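Local coordinates for protein ribose transcriptional regulator (PDB 4RK1) that binds ribose in the cleft of its periplasmic-binding-protein-like regulatory domain and probably acts as a LacI-family transcriptional regulator, at residues 118-123 against 215-220; 109-114 against 266-271; 162-167 against 177-182; 17-22 against 190-195. All coordinates share one frame; numbering follows the deposited sequence.

Interaction 1: 118-123 against 215-220. With RIB (alpha-D-ribofuranose), chain K.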
# COMPACT_ATOMS: atom_id res chain seq x y z
N MSE B 118 12.08 -12.07 -23.21
CA MSE B 118 13.24 -12.92 -23.49
C MSE B 118 13.34 -14.04 -22.48
O MSE B 118 13.72 -15.17 -22.82
CB MSE B 118 14.55 -12.13 -23.56
CG MSE B 118 14.58 -11.10 -24.69
SE MSE B 118 14.55 -11.89 -26.51
CE MSE B 118 16.43 -12.49 -26.49
N HIS B 119 12.98 -13.75 -21.23
CA HIS B 119 13.00 -14.77 -20.18
C HIS B 119 11.98 -15.90 -20.45
O HIS B 119 12.34 -17.08 -20.44
CB HIS B 119 12.74 -14.15 -18.82
CG HIS B 119 12.70 -15.14 -17.70
ND1 HIS B 119 13.81 -15.81 -17.25
CD2 HIS B 119 11.67 -15.58 -16.94
CE1 HIS B 119 13.48 -16.62 -16.26
NE2 HIS B 119 12.18 -16.50 -16.05
N LEU B 120 10.73 -15.53 -20.69
CA LEU B 120 9.69 -16.52 -20.98
C LEU B 120 10.00 -17.32 -22.25
O LEU B 120 9.81 -18.53 -22.29
CB LEU B 120 8.31 -15.85 -21.12
CG LEU B 120 7.66 -15.32 -19.82
CD1 LEU B 120 6.34 -14.62 -20.11
CD2 LEU B 120 7.45 -16.44 -18.81
N LEU B 121 10.49 -16.64 -23.28
CA LEU B 121 10.82 -17.30 -24.54
C LEU B 121 12.03 -18.21 -24.40
O LEU B 121 12.04 -19.29 -24.98
CB LEU B 121 11.05 -16.27 -25.65
CG LEU B 121 9.81 -15.46 -26.03
CD1 LEU B 121 10.18 -14.15 -26.71
CD2 LEU B 121 8.85 -16.28 -26.88
N SER B 122 13.03 -17.83 -23.60
CA SER B 122 14.18 -18.70 -23.35
C SER B 122 13.76 -19.99 -22.66
O SER B 122 14.43 -21.02 -22.79
CB SER B 122 15.23 -18.02 -22.47
OG SER B 122 14.77 -17.92 -21.13
N LEU B 123 12.65 -19.94 -21.93
CA LEU B 123 12.13 -21.12 -21.23
C LEU B 123 11.27 -22.01 -22.13
O LEU B 123 10.83 -23.08 -21.70
CB LEU B 123 11.32 -20.68 -20.00
CG LEU B 123 12.17 -20.07 -18.87
CD1 LEU B 123 11.25 -19.43 -17.85
CD2 LEU B 123 13.08 -21.10 -18.23
N SER B 215 3.82 -20.35 -16.00
CA SER B 215 4.95 -19.48 -15.67
C SER B 215 4.44 -18.05 -15.65
O SER B 215 3.76 -17.63 -16.58
CB SER B 215 6.08 -19.63 -16.68
OG SER B 215 6.82 -20.82 -16.46
N ILE B 216 4.73 -17.32 -14.59
CA ILE B 216 4.29 -15.94 -14.48
C ILE B 216 5.46 -15.02 -14.17
O ILE B 216 6.23 -15.28 -13.25
CB ILE B 216 3.21 -15.77 -13.39
CG1 ILE B 216 2.00 -16.69 -13.70
CG2 ILE B 216 2.77 -14.32 -13.30
CD1 ILE B 216 1.04 -16.84 -12.54
N ILE B 217 5.57 -13.95 -14.95
CA ILE B 217 6.49 -12.85 -14.63
C ILE B 217 5.71 -11.55 -14.47
O ILE B 217 4.82 -11.24 -15.27
CB ILE B 217 7.65 -12.73 -15.65
CG1 ILE B 217 8.56 -11.55 -15.29
CG2 ILE B 217 7.12 -12.53 -17.07
CD1 ILE B 217 9.86 -11.55 -16.04
N GLY B 218 6.02 -10.81 -13.40
CA GLY B 218 5.36 -9.55 -13.09
C GLY B 218 6.22 -8.34 -13.42
O GLY B 218 7.13 -8.41 -14.24
N TYR B 219 5.91 -7.22 -12.79
CA TYR B 219 6.64 -5.97 -13.03
C TYR B 219 6.52 -5.05 -11.83
O TYR B 219 5.40 -4.78 -11.36
CB TYR B 219 6.11 -5.25 -14.29
CG TYR B 219 7.13 -4.40 -15.00
CD1 TYR B 219 7.49 -3.14 -14.51
CD2 TYR B 219 7.76 -4.85 -16.16
CE1 TYR B 219 8.43 -2.35 -15.16
CE2 TYR B 219 8.71 -4.08 -16.82
CZ TYR B 219 9.04 -2.83 -16.33
OH TYR B 219 10.00 -2.10 -17.00
N ASP B 220 7.69 -4.60 -11.36
CA ASP B 220 7.91 -3.55 -10.33
C ASP B 220 8.94 -4.01 -9.29
O ASP B 220 9.82 -3.26 -8.93
CB ASP B 220 6.65 -3.11 -9.57
CG ASP B 220 5.73 -2.24 -10.39
OD1 ASP B 220 6.14 -1.76 -11.48
OD2 ASP B 220 4.59 -2.06 -9.93
O5 RIB K . 2.53 -0.92 -10.41
C5 RIB K . 1.86 0.28 -10.82
C4 RIB K . 2.34 0.60 -12.16
O4 RIB K . 1.74 1.82 -12.65
C3 RIB K . 3.84 0.72 -11.90
O3 RIB K . 4.44 -0.26 -12.72
C2 RIB K . 4.14 2.16 -12.22
O2 RIB K . 5.27 2.31 -13.08
C1 RIB K . 2.82 2.77 -12.72
O1 RIB K . 2.92 3.36 -14.00

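Interaction 2: 109-114 against 266-271. Unlike the reference sequence in segment 266-271: F270 (reference Leu).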
# COMPACT_ATOMS: atom_id res chain seq x y z
N ASP B 109 11.26 1.22 -19.38
CA ASP B 109 10.11 0.36 -19.61
C ASP B 109 10.27 -0.59 -20.79
O ASP B 109 9.93 -1.77 -20.69
CB ASP B 109 8.86 1.22 -19.82
CG ASP B 109 8.49 2.00 -18.56
OD1 ASP B 109 8.11 1.34 -17.58
OD2 ASP B 109 8.60 3.24 -18.56
N PHE B 110 10.74 -0.07 -21.92
CA PHE B 110 10.94 -0.90 -23.13
C PHE B 110 11.88 -2.07 -22.81
O PHE B 110 11.58 -3.24 -23.08
CB PHE B 110 11.49 -0.06 -24.29
CG PHE B 110 11.58 -0.81 -25.60
CD1 PHE B 110 12.71 -1.56 -25.90
CD2 PHE B 110 10.55 -0.75 -26.53
CE1 PHE B 110 12.80 -2.25 -27.11
CE2 PHE B 110 10.64 -1.43 -27.74
CZ PHE B 110 11.76 -2.19 -28.02
N ARG B 111 13.01 -1.74 -22.20
CA ARG B 111 13.98 -2.74 -21.79
C ARG B 111 13.35 -3.77 -20.86
O ARG B 111 13.56 -4.97 -21.02
CB ARG B 111 15.18 -2.07 -21.12
CG ARG B 111 16.22 -3.02 -20.54
CD ARG B 111 16.98 -3.80 -21.61
NE ARG B 111 18.05 -4.61 -21.02
CZ ARG B 111 18.81 -5.46 -21.71
NH1 ARG B 111 18.63 -5.63 -23.02
NH2 ARG B 111 19.75 -6.16 -21.08
N GLY B 112 12.60 -3.31 -19.86
CA GLY B 112 11.97 -4.22 -18.92
C GLY B 112 11.01 -5.20 -19.58
O GLY B 112 11.02 -6.38 -19.27
N GLY B 113 10.19 -4.71 -20.50
CA GLY B 113 9.28 -5.59 -21.24
C GLY B 113 10.05 -6.59 -22.10
O GLY B 113 9.71 -7.77 -22.18
N TYR B 114 11.12 -6.11 -22.72
CA TYR B 114 12.01 -6.97 -23.49
C TYR B 114 12.62 -8.06 -22.63
O TYR B 114 12.63 -9.23 -23.01
CB TYR B 114 13.11 -6.13 -24.12
CG TYR B 114 14.13 -6.89 -24.92
CD1 TYR B 114 13.85 -7.30 -26.22
CD2 TYR B 114 15.39 -7.18 -24.39
CE1 TYR B 114 14.79 -7.97 -26.98
CE2 TYR B 114 16.34 -7.86 -25.14
CZ TYR B 114 16.03 -8.25 -26.43
OH TYR B 114 16.96 -8.92 -27.19
N LEU B 266 16.53 5.71 -15.33
CA LEU B 266 17.11 4.72 -14.43
C LEU B 266 16.86 3.34 -15.01
O LEU B 266 15.84 3.11 -15.67
CB LEU B 266 16.51 4.83 -13.03
CG LEU B 266 16.55 6.21 -12.38
CD1 LEU B 266 15.80 6.18 -11.06
CD2 LEU B 266 17.98 6.68 -12.16
N PRO B 267 17.81 2.41 -14.79
CA PRO B 267 17.68 1.10 -15.36
C PRO B 267 16.74 0.22 -14.55
O PRO B 267 16.50 0.47 -13.38
CB PRO B 267 19.11 0.55 -15.27
CG PRO B 267 19.64 1.17 -14.03
CD PRO B 267 19.09 2.57 -14.08
N VAL B 268 16.23 -0.81 -15.20
CA VAL B 268 15.46 -1.85 -14.52
C VAL B 268 16.36 -3.06 -14.45
O VAL B 268 17.46 -3.04 -15.00
CB VAL B 268 14.15 -2.17 -15.27
CG1 VAL B 268 13.25 -0.95 -15.31
CG2 VAL B 268 14.43 -2.68 -16.68
N ARG B 269 15.90 -4.10 -13.78
CA ARG B 269 16.62 -5.37 -13.84
C ARG B 269 15.75 -6.55 -13.55
O ARG B 269 14.73 -6.47 -12.88
CB ARG B 269 17.80 -5.39 -12.88
CG ARG B 269 17.46 -5.28 -11.42
CD ARG B 269 18.68 -4.88 -10.60
NE ARG B 269 19.22 -3.58 -11.05
CZ ARG B 269 20.27 -3.40 -11.85
NH1 ARG B 269 20.63 -2.17 -12.19
NH2 ARG B 269 20.98 -4.43 -12.32
N PHE B 270 16.20 -7.68 -14.05
CA PHE B 270 15.46 -8.90 -13.96
C PHE B 270 15.68 -9.49 -12.59
O PHE B 270 16.81 -9.58 -12.13
CB PHE B 270 15.95 -9.86 -15.03
CG PHE B 270 15.14 -11.10 -15.09
CD1 PHE B 270 13.89 -11.08 -15.65
CD2 PHE B 270 15.62 -12.27 -14.53
CE1 PHE B 270 13.13 -12.22 -15.68
CE2 PHE B 270 14.86 -13.41 -14.57
CZ PHE B 270 13.62 -13.38 -15.14
N GLU B 271 14.59 -9.86 -11.92
CA GLU B 271 14.68 -10.49 -10.59
C GLU B 271 14.14 -11.90 -10.71
O GLU B 271 12.92 -12.12 -10.73
CB GLU B 271 13.90 -9.71 -9.53
CG GLU B 271 14.41 -8.31 -9.25
CD GLU B 271 15.80 -8.28 -8.63
OE1 GLU B 271 16.22 -9.30 -8.06
OE2 GLU B 271 16.47 -7.24 -8.72

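Interaction 3: 162-167 against 177-182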
# COMPACT_ATOMS: atom_id res chain seq x y z
N ILE B 162 -1.86 -13.93 -26.32
CA ILE B 162 -3.21 -13.91 -25.79
C ILE B 162 -3.35 -12.62 -24.99
O ILE B 162 -2.73 -12.46 -23.94
CB ILE B 162 -3.50 -15.15 -24.90
CG1 ILE B 162 -3.10 -16.45 -25.61
CG2 ILE B 162 -4.98 -15.18 -24.50
CD1 ILE B 162 -3.66 -16.59 -27.01
N LEU B 163 -4.17 -11.70 -25.49
CA LEU B 163 -4.37 -10.40 -24.85
C LEU B 163 -5.45 -10.49 -23.79
O LEU B 163 -6.60 -10.80 -24.10
CB LEU B 163 -4.75 -9.35 -25.90
CG LEU B 163 -3.73 -9.14 -27.02
CD1 LEU B 163 -4.22 -8.09 -28.01
CD2 LEU B 163 -2.37 -8.75 -26.45
N LEU B 164 -5.10 -10.20 -22.54
CA LEU B 164 -6.07 -10.22 -21.44
C LEU B 164 -6.13 -8.87 -20.74
O LEU B 164 -5.61 -8.72 -19.62
CB LEU B 164 -5.72 -11.34 -20.46
CG LEU B 164 -5.63 -12.75 -21.04
CD1 LEU B 164 -5.17 -13.72 -19.97
CD2 LEU B 164 -6.96 -13.20 -21.62
N PRO B 165 -6.76 -7.88 -21.39
CA PRO B 165 -6.93 -6.57 -20.76
C PRO B 165 -7.86 -6.66 -19.55
O PRO B 165 -8.81 -7.42 -19.56
CB PRO B 165 -7.54 -5.71 -21.87
CG PRO B 165 -8.19 -6.67 -22.79
CD PRO B 165 -7.37 -7.92 -22.74
N THR B 166 -7.56 -5.88 -18.52
CA THR B 166 -8.33 -5.93 -17.28
C THR B 166 -8.12 -4.63 -16.48
O THR B 166 -7.51 -3.69 -16.98
CB THR B 166 -8.00 -7.21 -16.46
OG1 THR B 166 -8.94 -7.37 -15.39
CG2 THR B 166 -6.56 -7.19 -15.91
N GLN B 167 -8.66 -4.57 -15.27
CA GLN B 167 -8.44 -3.43 -14.39
C GLN B 167 -7.05 -3.56 -13.79
O GLN B 167 -6.58 -4.67 -13.54
CB GLN B 167 -9.50 -3.37 -13.28
CG GLN B 167 -10.91 -3.04 -13.75
CD GLN B 167 -11.62 -4.22 -14.41
OE1 GLN B 167 -11.59 -5.34 -13.90
NE2 GLN B 167 -12.28 -3.96 -15.54
N THR B 177 -8.57 -14.62 -14.74
CA THR B 177 -8.08 -15.99 -14.60
C THR B 177 -8.86 -17.01 -15.44
O THR B 177 -8.25 -17.89 -16.03
CB THR B 177 -8.14 -16.47 -13.13
OG1 THR B 177 -7.42 -15.56 -12.29
CG2 THR B 177 -7.52 -17.85 -13.01
N ALA B 178 -10.18 -16.89 -15.47
CA ALA B 178 -11.02 -17.81 -16.25
C ALA B 178 -10.67 -17.75 -17.74
O ALA B 178 -10.53 -18.78 -18.40
CB ALA B 178 -12.50 -17.49 -16.04
N GLU B 179 -10.50 -16.53 -18.26
CA GLU B 179 -10.04 -16.36 -19.64
C GLU B 179 -8.66 -16.99 -19.85
O GLU B 179 -8.41 -17.62 -20.87
CB GLU B 179 -10.00 -14.89 -20.01
CG GLU B 179 -11.37 -14.24 -20.19
CD GLU B 179 -11.28 -12.74 -20.39
OE1 GLU B 179 -10.16 -12.22 -20.53
OE2 GLU B 179 -12.34 -12.08 -20.40
N LEU B 180 -7.76 -16.82 -18.89
CA LEU B 180 -6.44 -17.43 -19.00
C LEU B 180 -6.55 -18.95 -19.07
O LEU B 180 -5.89 -19.58 -19.91
CB LEU B 180 -5.55 -17.03 -17.82
CG LEU B 180 -4.16 -17.68 -17.79
CD1 LEU B 180 -3.31 -17.20 -18.95
CD2 LEU B 180 -3.49 -17.38 -16.45
N LEU B 181 -7.36 -19.52 -18.19
CA LEU B 181 -7.53 -20.98 -18.14
C LEU B 181 -8.14 -21.54 -19.44
O LEU B 181 -7.83 -22.65 -19.85
CB LEU B 181 -8.38 -21.38 -16.94
CG LEU B 181 -7.73 -21.12 -15.58
CD1 LEU B 181 -8.76 -21.17 -14.47
CD2 LEU B 181 -6.60 -22.11 -15.30
N ASP B 182 -8.99 -20.76 -20.08
CA ASP B 182 -9.60 -21.18 -21.34
C ASP B 182 -8.70 -20.96 -22.57
O ASP B 182 -9.02 -21.42 -23.66
CB ASP B 182 -10.96 -20.50 -21.53
CG ASP B 182 -12.04 -21.14 -20.67
OD1 ASP B 182 -11.88 -22.32 -20.28
OD2 ASP B 182 -13.05 -20.47 -20.39
O HOH W 1 -9.68 -9.71 -20.93

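Interaction 4: 17-22 against 190-195. With RIB (alpha-D-ribofuranose), chain K.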
# COMPACT_ATOMS: atom_id res chain seq x y z
N ILE B 17 -2.73 5.49 -4.78
CA ILE B 17 -2.04 5.30 -3.49
C ILE B 17 -2.17 3.88 -2.90
O ILE B 17 -1.35 3.49 -2.07
CB ILE B 17 -2.46 6.37 -2.45
CG1 ILE B 17 -1.51 6.37 -1.24
CG2 ILE B 17 -3.90 6.18 -2.00
CD1 ILE B 17 -0.04 6.45 -1.59
N THR B 18 -3.15 3.10 -3.33
CA THR B 18 -3.29 1.73 -2.82
C THR B 18 -2.27 0.76 -3.42
O THR B 18 -2.14 -0.36 -2.95
CB THR B 18 -4.71 1.17 -3.03
OG1 THR B 18 -4.96 0.97 -4.42
CG2 THR B 18 -5.74 2.12 -2.46
N ASN B 19 -1.56 1.17 -4.46
CA ASN B 19 -0.53 0.33 -5.06
C ASN B 19 0.78 0.56 -4.32
O ASN B 19 1.24 1.70 -4.22
CB ASN B 19 -0.37 0.70 -6.52
CG ASN B 19 0.63 -0.17 -7.25
OD1 ASN B 19 1.49 -0.85 -6.67
ND2 ASN B 19 0.54 -0.12 -8.56
N PRO B 20 1.39 -0.51 -3.79
CA PRO B 20 2.66 -0.34 -3.05
C PRO B 20 3.78 0.38 -3.84
O PRO B 20 4.66 1.00 -3.23
CB PRO B 20 3.07 -1.78 -2.72
CG PRO B 20 1.78 -2.52 -2.68
CD PRO B 20 0.95 -1.92 -3.77
N PHE B 21 3.76 0.28 -5.17
CA PHE B 21 4.68 1.04 -6.00
C PHE B 21 4.64 2.53 -5.63
O PHE B 21 5.68 3.14 -5.43
CB PHE B 21 4.37 0.85 -7.50
CG PHE B 21 5.25 1.67 -8.39
CD1 PHE B 21 6.50 1.21 -8.76
CD2 PHE B 21 4.86 2.94 -8.79
CE1 PHE B 21 7.34 1.99 -9.54
CE2 PHE B 21 5.70 3.73 -9.57
CZ PHE B 21 6.94 3.24 -9.95
N PHE B 22 3.45 3.11 -5.55
CA PHE B 22 3.33 4.55 -5.32
C PHE B 22 3.56 4.94 -3.88
O PHE B 22 4.05 6.04 -3.63
CB PHE B 22 2.00 5.08 -5.84
CG PHE B 22 1.90 5.01 -7.33
CD1 PHE B 22 2.72 5.82 -8.10
CD2 PHE B 22 1.06 4.11 -7.95
CE1 PHE B 22 2.68 5.74 -9.48
CE2 PHE B 22 1.01 4.03 -9.33
CZ PHE B 22 1.83 4.84 -10.09
N ALA B 190 2.48 -10.35 -16.61
CA ALA B 190 1.58 -9.42 -15.93
C ALA B 190 2.25 -8.07 -15.86
O ALA B 190 3.38 -7.97 -15.41
CB ALA B 190 1.26 -9.93 -14.53
N LEU B 191 1.55 -7.02 -16.28
CA LEU B 191 2.21 -5.72 -16.45
C LEU B 191 2.50 -4.97 -15.13
O LEU B 191 3.16 -3.92 -15.14
CB LEU B 191 1.46 -4.85 -17.45
CG LEU B 191 1.90 -5.01 -18.92
CD1 LEU B 191 3.30 -4.45 -19.12
CD2 LEU B 191 1.86 -6.45 -19.38
N ASN B 192 2.02 -5.50 -14.02
CA ASN B 192 2.58 -5.18 -12.70
C ASN B 192 2.40 -6.32 -11.73
O ASN B 192 1.71 -7.31 -12.02
CB ASN B 192 2.10 -3.82 -12.14
CG ASN B 192 0.68 -3.85 -11.58
OD1 ASN B 192 -0.05 -4.84 -11.66
ND2 ASN B 192 0.28 -2.72 -11.00
N ASP B 193 3.06 -6.20 -10.58
CA ASP B 193 3.04 -7.27 -9.58
C ASP B 193 1.64 -7.50 -8.99
O ASP B 193 1.26 -8.63 -8.71
CB ASP B 193 4.06 -6.96 -8.48
CG ASP B 193 5.52 -7.04 -8.98
OD1 ASP B 193 5.80 -7.72 -10.00
OD2 ASP B 193 6.38 -6.41 -8.33
N GLU B 194 0.88 -6.42 -8.84
CA GLU B 194 -0.48 -6.53 -8.31
C GLU B 194 -1.35 -7.44 -9.20
O GLU B 194 -2.01 -8.34 -8.71
CB GLU B 194 -1.11 -5.15 -8.16
CG GLU B 194 -0.41 -4.32 -7.10
CD GLU B 194 -0.87 -4.67 -5.69
OE1 GLU B 194 -2.07 -4.55 -5.42
OE2 GLU B 194 -0.01 -5.03 -4.86
N LEU B 195 -1.31 -7.20 -10.50
CA LEU B 195 -1.95 -8.09 -11.47
C LEU B 195 -1.50 -9.53 -11.28
O LEU B 195 -2.31 -10.45 -11.29
CB LEU B 195 -1.66 -7.64 -12.90
CG LEU B 195 -2.44 -6.41 -13.38
CD1 LEU B 195 -1.84 -5.92 -14.69
CD2 LEU B 195 -3.93 -6.72 -13.57
O5 RIB K . 2.53 -0.92 -10.41
C5 RIB K . 1.86 0.28 -10.82
C4 RIB K . 2.34 0.60 -12.16
O4 RIB K . 1.74 1.82 -12.65
C3 RIB K . 3.84 0.72 -11.90
O3 RIB K . 4.44 -0.26 -12.72
C2 RIB K . 4.14 2.16 -12.22
O2 RIB K . 5.27 2.31 -13.08
C1 RIB K . 2.82 2.77 -12.72
O1 RIB K . 2.92 3.36 -14.00

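Interaction 1: 118-123 against 215-220
L120 of helix 109-122 and I217 of strand 215-218 form the close part of this contact. CD1 of L120 lies 3.8 Å from CG2 of I217, and CG of the same leucine is 4.0 Å from that methyl, so the fork of the leucine, not one tip alone, rests on it. I217 has CG1 anti to its backbone N (chi1 179°), which leaves CG2 as the branch that meets the helix. The second leucine methyl, CD2, reaches S215 more loosely, 4.1 Å from its CB. The OG of S215 is held elsewhere, by the backbone N of A277. I216, between them, points to the other face of the sheet, where it packs on A196 and L203 of helix 193-205.

The contact thins out on both sides of L120. H119 before it and L123 after it turn toward the strand but approach it only loosely, and S122 is exposed. Its OG folds back onto the helix with a 2.7 Å hydrogen bond to the H119 carbonyl O, which also takes a bond from L123 N on the same face of its plane.

Beyond I217 the strand runs away from the helix, and the chain turns a corner at Y219 to bring D220 to the sugar. OD1 of D220 accepts a 2.6 Å hydrogen bond from O3 of ribose, a polar role at the other end of the segment. No hydrogen bond joins the two segments, so dispersion and burial of methyl groups hold helix to strand here.

Interaction 2: 109-114 against 266-271
R111 and G112 of helix 109-122 meet V268 of strand 263-271 where that strand passes beside the helix in the periplasmic-binding-protein type I fold. The strand lies within the sheet next to strand 233-236, and V268 sits in its irregular part, just before the regular run 269-271. The nearest backbones are those of G112 and V268, with CA atoms 6.1 Å apart.

In sequence order, D109 comes first and points away from the strand. Its OD1 makes a salt bridge to NE of R143, and its carbonyl O receives the helical bond from G113 N at 3.0 Å. R143 itself is hydrogen-bonded to ribose, which makes D109 a second-shell residue of the pocket. R111 follows at the exposed rim. Its aliphatic part does the touching, with CG 4.3 Å from CG2 of V268, while CD and the guanidinium group lead away from the valine. G112 is the buried centre of the contact and presents bare backbone to the valine. Y114 lies further round the helix, against A150 of helix 138-153.

No hydrogen bond crosses between the segments, and the contact rests on one valine methyl, which meets the glycine backbone and, more loosely, CG of R111. V268 also touches I235 and Y219. With chi1 at -63°, its CG2 sits between the backbone N and the carbonyl carbon and meets G112 at two atoms, 3.7 Å from CA and 3.7 Å from N.

Interaction 3: 162-167 against 177-182
L164, in the middle of strand 161-166, comes nearest to helix 177-182 at E179, with 7.5 Å between their CA atoms. That spacing is too wide for backbone bonding, and none crosses the contact: the strand pairs instead with strand 128-133, and the helix bonds within itself, as from L181 N to T177 O.

L164 carries the packing, with its two methyls divided between two helix residues. CD1 lies 4.0 Å from both CB and CA of L180, so it rests on the root of that side chain and on the helix backbone. The two leucines cross at about a right angle. L180, with its CG anti to the backbone N (chi1 176°), also packs on A129 of strand 128-133 and L199 of helix 193-205. CD2 instead touches E179, 3.8 Å from its CB and 3.5 Å from OE1. Here the side chains run past each other in opposite directions, and the extended glutamate passes CD2 with its CB and OE1 on the exposed side.

The carboxylate continues toward the strand, where one water closes the remaining gap. It donates to OE1 of E179 at 2.6 Å and to the carbonyl O of P165 at 2.8 Å. The outer margin is therefore bridged by solvent, whereas L164 and L180 are buried.

Only nine residues separate the segments, and strand 187-190 follows parallel to 161-166 in the same sheet. This is the strand-to-helix packing of a beta-alpha-beta crossover, as expected in the Rossmann-like lobes of periplasmic-binding-protein type I folds, here at the sheet edge.

Interaction 4: 17-22 against 190-195
N19 and E194 stand where the N-terminal ends of helices 20-33 and 193-205 approach each other beside the ribose, with 7.6 Å between their CA atoms. N19 and N192 are both N-caps. OD1 of N19 accepts from F21 N at 2.9 Å, with the donor 50° out of the carbonyl plane, and OD1 of N192 accepts from L195 N at 2.9 Å in a nearly straight bond (173°).

These caps fix the amides so that their nitrogens face the ligand gap. ND2 of N192 gives a 2.9 Å hydrogen bond to O5 of ribose, and the two ND2 atoms lie 3.6 Å apart with the sugar beside them.

Away from the sugar, E194 bends at chi2 and brings OE2 to 3.4 Å from CD of P20, while its CG passes OD1 of N19. The other carboxylate oxygen, OE1, is salt-bridged to K170.

F21 sets one ring face against the sugar. C2 of ribose is 3.4 Å above the plane, offset toward the rim, and F22 brings its CZ to 3.5 Å from C1. The F22 ring in turn has CD2 of F21 over its centre.

No direct hydrogen bond joins the segments. The helix ends meet by van der Waals contact of E194 with P20 and N19 and also through the sugar, which takes an aromatic face from one segment and an N-H from the other, consistent with ligand helping to hold the cleft closed.

In the fold
All four contacts belong to one periplasmic-binding-protein-like fold. Interactions 1, 2 and 3 reach the same mixed sheet, and interactions 1 and 2 share helix 109-122, their centres about 12 Å apart; they touch through H119 and F270, and through Y219 and G112. Interaction 3 lies at the outer edge strand, about 24 Å from interaction 2 between centres, and its sequence span falls within that of each of the others. Interaction 4 brings together the N-terminal part of the chain and the start of helix 193-205, whose next strand, 215-218, serves interaction 1. Interactions 1 and 4 both reach ribose, so elements that pack the sheet also lead directly into the ribose site.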